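Local coordinates for protein pectate lyase (Paenibacillus sp. 0602, PDB 5GT5) that cleaves polygalacturonate and partly methylated pectin by endo-acting elimination, probably with the help of calcium, at residues 320-332 with 342-354. The protein carries 1 engineered substitution. Numbering follows the deposited sequence.
Sequences GITSNGAISTESN and KDVQYPVRNNQTD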
ATOM      1  N   GLY A 320     -36.827  14.597  -7.030  1.00  8.90           N
ATOM      2  CA  GLY A 320     -37.469  13.301  -7.077  1.00 10.90           C
ATOM      3  C   GLY A 320     -36.644  12.225  -6.397  1.00  9.86           C
ATOM      4  O   GLY A 320     -35.740  12.537  -5.606  1.00 11.86           O
ATOM      5  N   ILE A 321     -36.966  10.975  -6.696  1.00  9.44           N
ATOM      6  CA  ILE A 321     -36.349   9.818  -6.045  1.00  8.33           C
ATOM      7  C   ILE A 321     -35.619   8.971  -7.074  1.00  6.93           C
ATOM      8  O   ILE A 321     -36.240   8.330  -7.911  1.00 10.91           O
ATOM      9  CB  ILE A 321     -37.415   8.985  -5.338  1.00  7.87           C
ATOM     10  CG1 ILE A 321     -38.159   9.827  -4.299  1.00 10.45           C
ATOM     11  CG2 ILE A 321     -36.824   7.732  -4.691  1.00  8.55           C
ATOM     12  CD1 ILE A 321     -37.299  10.278  -3.138  1.00 10.52           C
ATOM     13  N   THR A 322     -34.286   8.978  -7.026  1.00  6.69           N
ATOM     14  CA  THR A 322     -33.504   8.024  -7.811  1.00  7.30           C
ATOM     15  C   THR A 322     -33.569   6.724  -7.045  1.00  6.48           C
ATOM     16  O   THR A 322     -33.665   6.733  -5.808  1.00  7.42           O
ATOM     17  CB  THR A 322     -32.078   8.540  -7.963  1.00  8.14           C
ATOM     18  OG1 THR A 322     -32.158   9.740  -8.749  1.00 12.48           O
ATOM     19  CG2 THR A 322     -31.152   7.532  -8.668  1.00  8.69           C
ATOM     20  N   SER A 323     -33.600   5.607  -7.769  1.00  8.29           N
ATOM     21  CA  SER A 323     -33.799   4.292  -7.144  1.00  6.78           C
ATOM     22  C   SER A 323     -32.826   3.286  -7.708  1.00  7.62           C
ATOM     23  O   SER A 323     -33.209   2.341  -8.403  1.00  7.00           O
ATOM     24  CB  SER A 323     -35.258   3.850  -7.347  1.00  7.87           C
ATOM     25  OG  SER A 323     -35.604   2.767  -6.503  1.00  9.78           O
ATOM     26  N   ASN A 324     -31.547   3.530  -7.425  1.00  6.83           N
ATOM     27  CA  ASN A 324     -30.465   2.690  -7.884  1.00  6.00           C
ATOM     28  C   ASN A 324     -29.824   1.948  -6.735  1.00  6.10           C
ATOM     29  O   ASN A 324     -29.973   2.333  -5.583  1.00  8.81           O
ATOM     30  CB  ASN A 324     -29.378   3.511  -8.576  1.00  7.55           C
ATOM     31  CG  ASN A 324     -29.824   4.116  -9.905  1.00  9.86           C
ATOM     32  OD1 ASN A 324     -30.844   3.717 -10.499  1.00  9.29           O
ATOM     33  ND2 ASN A 324     -29.041   5.103 -10.379  1.00  8.71           N
ATOM     34  N   GLY A 325     -29.093   0.902  -7.046  1.00  6.42           N
ATOM     35  CA  GLY A 325     -28.353   0.135  -6.054  1.00  4.62           C
ATOM     36  C   GLY A 325     -26.855   0.184  -6.315  1.00  6.11           C
ATOM     37  O   GLY A 325     -26.205   1.214  -6.073  1.00  8.81           O
ATOM     38  N   ALA A 326     -26.298  -0.920  -6.805  1.00  5.60           N
ATOM     39  CA  ALA A 326     -24.872  -1.014  -7.141  1.00  5.23           C
ATOM     40  C   ALA A 326     -24.686  -0.729  -8.629  1.00  6.42           C
ATOM     41  O   ALA A 326     -25.511  -1.148  -9.473  1.00  6.42           O
ATOM     42  CB  ALA A 326     -24.356  -2.436  -6.804  1.00  6.60           C
ATOM     43  N   ILE A 327     -23.624  -0.001  -8.963  1.00  6.56           N
ATOM     44  CA  ILE A 327     -23.385   0.445 -10.337  1.00  7.02           C
ATOM     45  C   ILE A 327     -21.919   0.206 -10.683  1.00  6.05           C
ATOM     46  O   ILE A 327     -21.024   0.727 -10.006  1.00  6.79           O
ATOM     47  CB  ILE A 327     -23.685   1.957 -10.484  1.00  6.43           C
ATOM     48  CG1 ILE A 327     -25.111   2.273 -10.029  1.00  7.43           C
ATOM     49  CG2 ILE A 327     -23.563   2.361 -11.961  1.00  7.46           C
ATOM     50  CD1 ILE A 327     -25.200   2.945  -8.679  1.00 15.61           C
ATOM     51  N   SER A 328     -21.664  -0.570 -11.732  1.00  5.80           N
ATOM     52  CA  SER A 328     -20.315  -0.792 -12.229  1.00  5.57           C
ATOM     53  C   SER A 328     -20.199  -0.160 -13.605  1.00  7.64           C
ATOM     54  O   SER A 328     -21.039  -0.421 -14.475  1.00  7.46           O
ATOM     55  CB  SER A 328     -20.034  -2.289 -12.377  1.00  6.90           C
ATOM     56  OG  SER A 328     -18.659  -2.469 -12.724  1.00  7.16           O
ATOM     57  N   THR A 329     -19.166   0.673 -13.789  1.00  6.10           N
ATOM     58  CA  THR A 329     -18.976   1.363 -15.067  1.00  5.69           C
ATOM     59  C   THR A 329     -17.533   1.270 -15.518  1.00  7.34           C
ATOM     60  O   THR A 329     -16.619   1.009 -14.725  1.00  7.59           O
ATOM     61  CB  THR A 329     -19.377   2.870 -15.014  1.00  5.69           C
ATOM     62  OG1 THR A 329     -18.407   3.611 -14.240  1.00  6.62           O
ATOM     63  CG2 THR A 329     -20.789   3.083 -14.438  1.00  7.38           C
ATOM     64  N   GLU A 330     -17.343   1.529 -16.815  1.00  7.24           N
ATOM     65  CA  GLU A 330     -16.010   1.766 -17.357  1.00  7.72           C
ATOM     66  C   GLU A 330     -15.049   0.636 -17.020  1.00  7.52           C
ATOM     67  O   GLU A 330     -13.943   0.841 -16.521  1.00  7.84           O
ATOM     68  CB  GLU A 330     -15.438   3.137 -16.913  1.00  7.73           C
ATOM     69  CG  GLU A 330     -16.357   4.305 -17.310  1.00  8.98           C
ATOM     70  CD  GLU A 330     -15.916   5.662 -16.801  1.00  7.58           C
ATOM     71  OE1 GLU A 330     -14.755   5.799 -16.392  1.00  8.49           O
ATOM     72  OE2 GLU A 330     -16.762   6.585 -16.779  1.00  9.81           O
ATOM     73  N   SER A 331     -15.498  -0.575 -17.302  1.00  8.83           N
ATOM     74  CA  SER A 331     -14.684  -1.783 -17.152  1.00  9.46           C
ATOM     75  C   SER A 331     -14.344  -2.152 -15.717  1.00  8.58           C
ATOM     76  O   SER A 331     -13.515  -3.030 -15.470  1.00  8.04           O
ATOM     77  CB  SER A 331     -13.392  -1.701 -17.984  1.00  9.65           C
ATOM     78  OG  SER A 331     -13.723  -1.512 -19.351  1.00 10.76           O
ATOM     79  N   ASN A 332     -15.015  -1.511 -14.770  1.00  6.80           N
ATOM     80  CA  ASN A 332     -14.891  -1.918 -13.385  1.00  7.60           C
ATOM     81  C   ASN A 332     -15.496  -3.300 -13.111  1.00  8.06           C
ATOM     82  O   ASN A 332     -16.226  -3.842 -13.955  1.00  6.53           O
ATOM     83  CB  ASN A 332     -15.677  -0.908 -12.594  1.00 31.40           C
ATOM     84  N   LYS A 342     -34.176  -3.935  -0.730  1.00  7.78           N
ATOM     85  CA  LYS A 342     -35.598  -3.680  -0.616  1.00  7.69           C
ATOM     86  C   LYS A 342     -35.978  -2.348  -1.211  1.00  6.64           C
ATOM     87  O   LYS A 342     -35.428  -1.300  -0.818  1.00  7.35           O
ATOM     88  CB  LYS A 342     -36.035  -3.749   0.855  1.00 10.84           C
ATOM     89  CG  LYS A 342     -37.553  -3.611   1.019  1.00 13.77           C
ATOM     90  CD  LYS A 342     -37.983  -3.837   2.448  1.00 15.79           C
ATOM     91  CE  LYS A 342     -39.502  -3.838   2.518  1.00 17.22           C
ATOM     92  NZ  LYS A 342     -40.048  -2.496   2.240  1.00 19.41           N
ATOM     93  N   ASP A 343     -36.930  -2.402  -2.145  1.00  6.51           N
ATOM     94  CA  ASP A 343     -37.565  -1.224  -2.716  1.00  8.85           C
ATOM     95  C   ASP A 343     -36.594  -0.328  -3.477  1.00 10.22           C
ATOM     96  O   ASP A 343     -36.757   0.884  -3.552  1.00  8.97           O
ATOM     97  CB  ASP A 343     -38.372  -0.480  -1.654  1.00  8.87           C
ATOM     98  CG  ASP A 343     -39.702  -1.169  -1.361  1.00 11.80           C
ATOM     99  OD1 ASP A 343     -40.111  -2.019  -2.183  1.00 11.99           O
ATOM    100  OD2 ASP A 343     -40.349  -0.846  -0.333  1.00 14.87           O
ATOM    101  N   VAL A 344     -35.615  -0.974  -4.093  1.00  7.87           N
ATOM    102  CA  VAL A 344     -34.711  -0.336  -5.048  1.00  8.44           C
ATOM    103  C   VAL A 344     -35.109  -0.824  -6.434  1.00  8.00           C
ATOM    104  O   VAL A 344     -35.053  -2.027  -6.711  1.00  8.71           O
ATOM    105  CB  VAL A 344     -33.239  -0.703  -4.755  1.00  7.46           C
ATOM    106  CG1 VAL A 344     -32.332  -0.144  -5.847  1.00  7.41           C
ATOM    107  CG2 VAL A 344     -32.811  -0.170  -3.359  1.00  7.77           C
ATOM    108  N   GLN A 345     -35.534   0.090  -7.295  1.00  6.59           N
ATOM    109  CA  GLN A 345     -36.086  -0.308  -8.596  1.00  8.24           C
ATOM    110  C   GLN A 345     -35.024  -0.848  -9.562  1.00  9.72           C
ATOM    111  O   GLN A 345     -35.294  -1.768 -10.354  1.00  9.83           O
ATOM    112  CB  GLN A 345     -36.833   0.864  -9.223  1.00  9.63           C
ATOM    113  CG  GLN A 345     -37.569   0.442 -10.539  1.00 13.27           C
ATOM    114  CD  GLN A 345     -38.577   1.468 -11.007  1.00 28.96           C
ATOM    115  OE1 GLN A 345     -38.929   2.395 -10.281  1.00 19.07           O
ATOM    116  NE2 GLN A 345     -39.068   1.290 -12.226  1.00 25.53           N
ATOM    117  N   TYR A 346     -33.825  -0.264  -9.526  1.00  6.85           N
ATOM    118  CA  TYR A 346     -32.759  -0.626 -10.459  1.00  7.58           C
ATOM    119  C   TYR A 346     -31.544  -1.016  -9.645  1.00  7.21           C
ATOM    120  O   TYR A 346     -30.573  -0.270  -9.555  1.00  8.82           O
ATOM    121  CB  TYR A 346     -32.418   0.538 -11.404  1.00  8.80           C
ATOM    122  CG  TYR A 346     -33.607   1.023 -12.210  1.00 10.15           C
ATOM    123  CD1 TYR A 346     -34.047   0.302 -13.306  1.00 10.96           C
ATOM    124  CD2 TYR A 346     -34.280   2.190 -11.868  1.00 14.13           C
ATOM    125  CE1 TYR A 346     -35.152   0.737 -14.047  1.00 16.20           C
ATOM    126  CE2 TYR A 346     -35.373   2.636 -12.604  1.00 16.41           C
ATOM    127  CZ  TYR A 346     -35.792   1.906 -13.689  1.00 20.65           C
ATOM    128  OH  TYR A 346     -36.874   2.360 -14.418  1.00 21.82           O
ATOM    129  N   PRO A 347     -31.574  -2.199  -9.030  1.00  6.08           N
ATOM    130  CA  PRO A 347     -30.512  -2.555  -8.077  1.00  9.01           C
ATOM    131  C   PRO A 347     -29.137  -2.824  -8.677  1.00  6.12           C
ATOM    132  O   PRO A 347     -28.156  -2.804  -7.929  1.00  6.35           O
ATOM    133  CB  PRO A 347     -31.047  -3.841  -7.429  1.00  8.68           C
ATOM    134  CG  PRO A 347     -32.001  -4.422  -8.491  1.00  7.78           C
ATOM    135  CD  PRO A 347     -32.648  -3.213  -9.112  1.00  7.53           C
ATOM    136  N   VAL A 348     -29.078  -3.110  -9.970  1.00  5.93           N
ATOM    137  CA  VAL A 348     -27.856  -3.596 -10.591  1.00  6.80           C
ATOM    138  C   VAL A 348     -27.703  -2.881 -11.927  1.00  8.56           C
ATOM    139  O   VAL A 348     -28.427  -3.179 -12.886  1.00  8.39           O
ATOM    140  CB  VAL A 348     -27.913  -5.146 -10.821  1.00  8.08           C
ATOM    141  CG1 VAL A 348     -26.561  -5.647 -11.366  1.00  8.20           C
ATOM    142  CG2 VAL A 348     -28.240  -5.897  -9.531  1.00  9.28           C
ATOM    143  N   ARG A 349     -26.761  -1.949 -12.016  1.00  7.26           N
ATOM    144  CA  ARG A 349     -26.577  -1.170 -13.246  1.00  7.91           C
ATOM    145  C   ARG A 349     -25.160  -1.301 -13.745  1.00  5.96           C
ATOM    146  O   ARG A 349     -24.207  -1.418 -12.957  1.00  6.89           O
ATOM    147  CB  ARG A 349     -26.922   0.309 -13.022  1.00  7.41           C
ATOM    148  CG  ARG A 349     -28.387   0.537 -12.726  1.00  9.81           C
ATOM    149  CD  ARG A 349     -28.687   2.012 -12.554  1.00 14.73           C
ATOM    150  NE  ARG A 349     -28.734   2.664 -13.840  1.00 18.44           N
ATOM    151  CZ  ARG A 349     -29.818   2.699 -14.620  1.00 27.18           C
ATOM    152  NH1 ARG A 349     -30.960   2.155 -14.213  1.00 27.91           N
ATOM    153  NH2 ARG A 349     -29.763   3.295 -15.802  1.00 24.90           N
ATOM    154  N   ASN A 350     -25.023  -1.255 -15.063  1.00  6.61           N
ATOM    155  CA  ASN A 350     -23.744  -1.501 -15.714  1.00  7.37           C
ATOM    156  C   ASN A 350     -23.267  -0.414 -16.674  1.00  4.91           C
ATOM    157  O   ASN A 350     -22.238  -0.586 -17.295  1.00  7.44           O
ATOM    158  CB  ASN A 350     -23.727  -2.894 -16.391  1.00  8.14           C
ATOM    159  CG  ASN A 350     -24.610  -2.963 -17.640  1.00  8.17           C
ATOM    160  OD1 ASN A 350     -25.358  -2.030 -17.952  1.00  7.46           O
ATOM    161  ND2 ASN A 350     -24.519  -4.074 -18.353  1.00  9.12           N
ATOM    162  N   ASN A 351     -24.002   0.686 -16.806  1.00  6.90           N
ATOM    163  CA  ASN A 351     -23.583   1.737 -17.730  1.00  9.15           C
ATOM    164  C   ASN A 351     -24.468   2.944 -17.535  1.00 10.25           C
ATOM    165  O   ASN A 351     -25.672   2.865 -17.753  1.00 11.99           O
ATOM    166  CB  ASN A 351     -23.687   1.236 -19.192  1.00  8.52           C
ATOM    167  CG  ASN A 351     -23.101   2.224 -20.193  1.00  8.40           C
ATOM    168  OD1 ASN A 351     -23.325   3.433 -20.078  1.00 10.47           O
ATOM    169  ND2 ASN A 351     -22.341   1.728 -21.150  1.00 10.15           N
ATOM    170  N   GLN A 352     -23.867   4.046 -17.095  1.00  9.46           N
ATOM    171  CA  GLN A 352     -24.585   5.277 -16.824  1.00 11.22           C
ATOM    172  C   GLN A 352     -24.394   6.348 -17.895  1.00 11.93           C
ATOM    173  O   GLN A 352     -25.213   7.243 -18.009  1.00 15.90           O
ATOM    174  CB  GLN A 352     -24.059   5.892 -15.531  1.00 12.29           C
ATOM    175  CG  GLN A 352     -24.232   5.017 -14.301  1.00 14.06           C
ATOM    176  CD  GLN A 352     -25.671   4.790 -13.982  1.00 17.87           C
ATOM    177  OE1 GLN A 352     -26.266   3.836 -14.479  1.00 16.36           O
ATOM    178  NE2 GLN A 352     -26.257   5.658 -13.142  1.00 16.72           N
ATOM    179  N   THR A 353     -23.334   6.253 -18.682  1.00 11.91           N
ATOM    180  CA  THR A 353     -22.944   7.384 -19.523  1.00 11.19           C
ATOM    181  C   THR A 353     -23.459   7.241 -20.962  1.00 14.71           C
ATOM    182  O   THR A 353     -23.891   8.215 -21.564  1.00 14.01           O
ATOM    183  CB  THR A 353     -21.406   7.583 -19.491  1.00 15.17           C
ATOM    184  OG1 THR A 353     -20.993   7.890 -18.149  1.00 13.02           O
ATOM    185  CG2 THR A 353     -20.977   8.737 -20.404  1.00 14.06           C
ATOM    186  N   ASP A 354     -23.429   6.036 -21.499  1.00 13.04           N
ATOM    187  CA  ASP A 354     -23.916   5.802 -22.858  1.00 14.36           C
ATOM    188  C   ASP A 354     -24.021   4.304 -23.082  1.00 12.09           C
ATOM    189  O   ASP A 354     -23.016   3.668 -23.388  1.00 11.54           O
ATOM    190  CB  ASP A 354     -22.943   6.378 -23.890  1.00 16.36           C
ATOM    191  CG  ASP A 354     -23.414   6.129 -25.337  1.00 17.78           C
ATOM    192  OD1 ASP A 354     -24.466   5.469 -25.529  1.00 17.75           O
ATOM    193  OD2 ASP A 354     -22.722   6.595 -26.270  1.00 22.14           O
TER
HETATM  194  O   HOH W   1     -36.605   3.603  -4.140  1.00  8.43           O
HETATM  195  O   HOH W   2     -29.281   6.382 -13.029  1.00 19.77           O
HETATM  196  O   HOH W   3     -28.108   0.338  -9.574  1.00 17.24           O
HETATM  197  O   HOH W   4     -19.453   6.312 -16.503  1.00  9.31           O
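Val-344 lays CG1 against the backbone of Asn-324, 3.4 Å from its carbonyl C. The backbone N of Gln-345 donates an almost straight bond (2.8 Å, 172°) to Ser-323 OG, which the first torsion sets opposite the backbone N (chi1 -165°); a water links the same hydroxyl to Asp-343 O. Tyr-346 N then binds Ser-323 O, which also lies at the edge of the tyrosine ring. The direct bond from Gly-325 N to Tyr-346 O is weak, and a water joins both atoms to Ala-326 O. Pro-347 O takes Ala-326 N from above its carbonyl plane, 2.9 Å away. Strands 324-329 and 346-349 run parallel here, as neighbours on successive coils of the right-handed parallel beta-helix of polysaccharide lyase family 1; strand 279-281 flanks 324-329 across from 346-349. Val-348 and Ala-326 share the face packed on Ile-364 of strand 363-367. Arg-349 N and O continue the ladder to Ala-326 O and Ser-328 N, while its side chain lies beside that of Ile-327, which comes within about 5 Å of the side chain of Arg-276, the probable catalytic residue. Arg-349 CD passes 3.4 Å from Asn-324 OD1. Gln-352, bent at chi2 (-64°), rests CG on Ile-327 CG2 (3.6 Å) and turns OE1 back to accept Arg-349 NE in both flat groups' planes, at 2.8 Å, a bond that helps hold the guanidinium's rotation. Gln-352 NE2 shares a water with Asn-324 ND2, whose stronger partner is Asp-275.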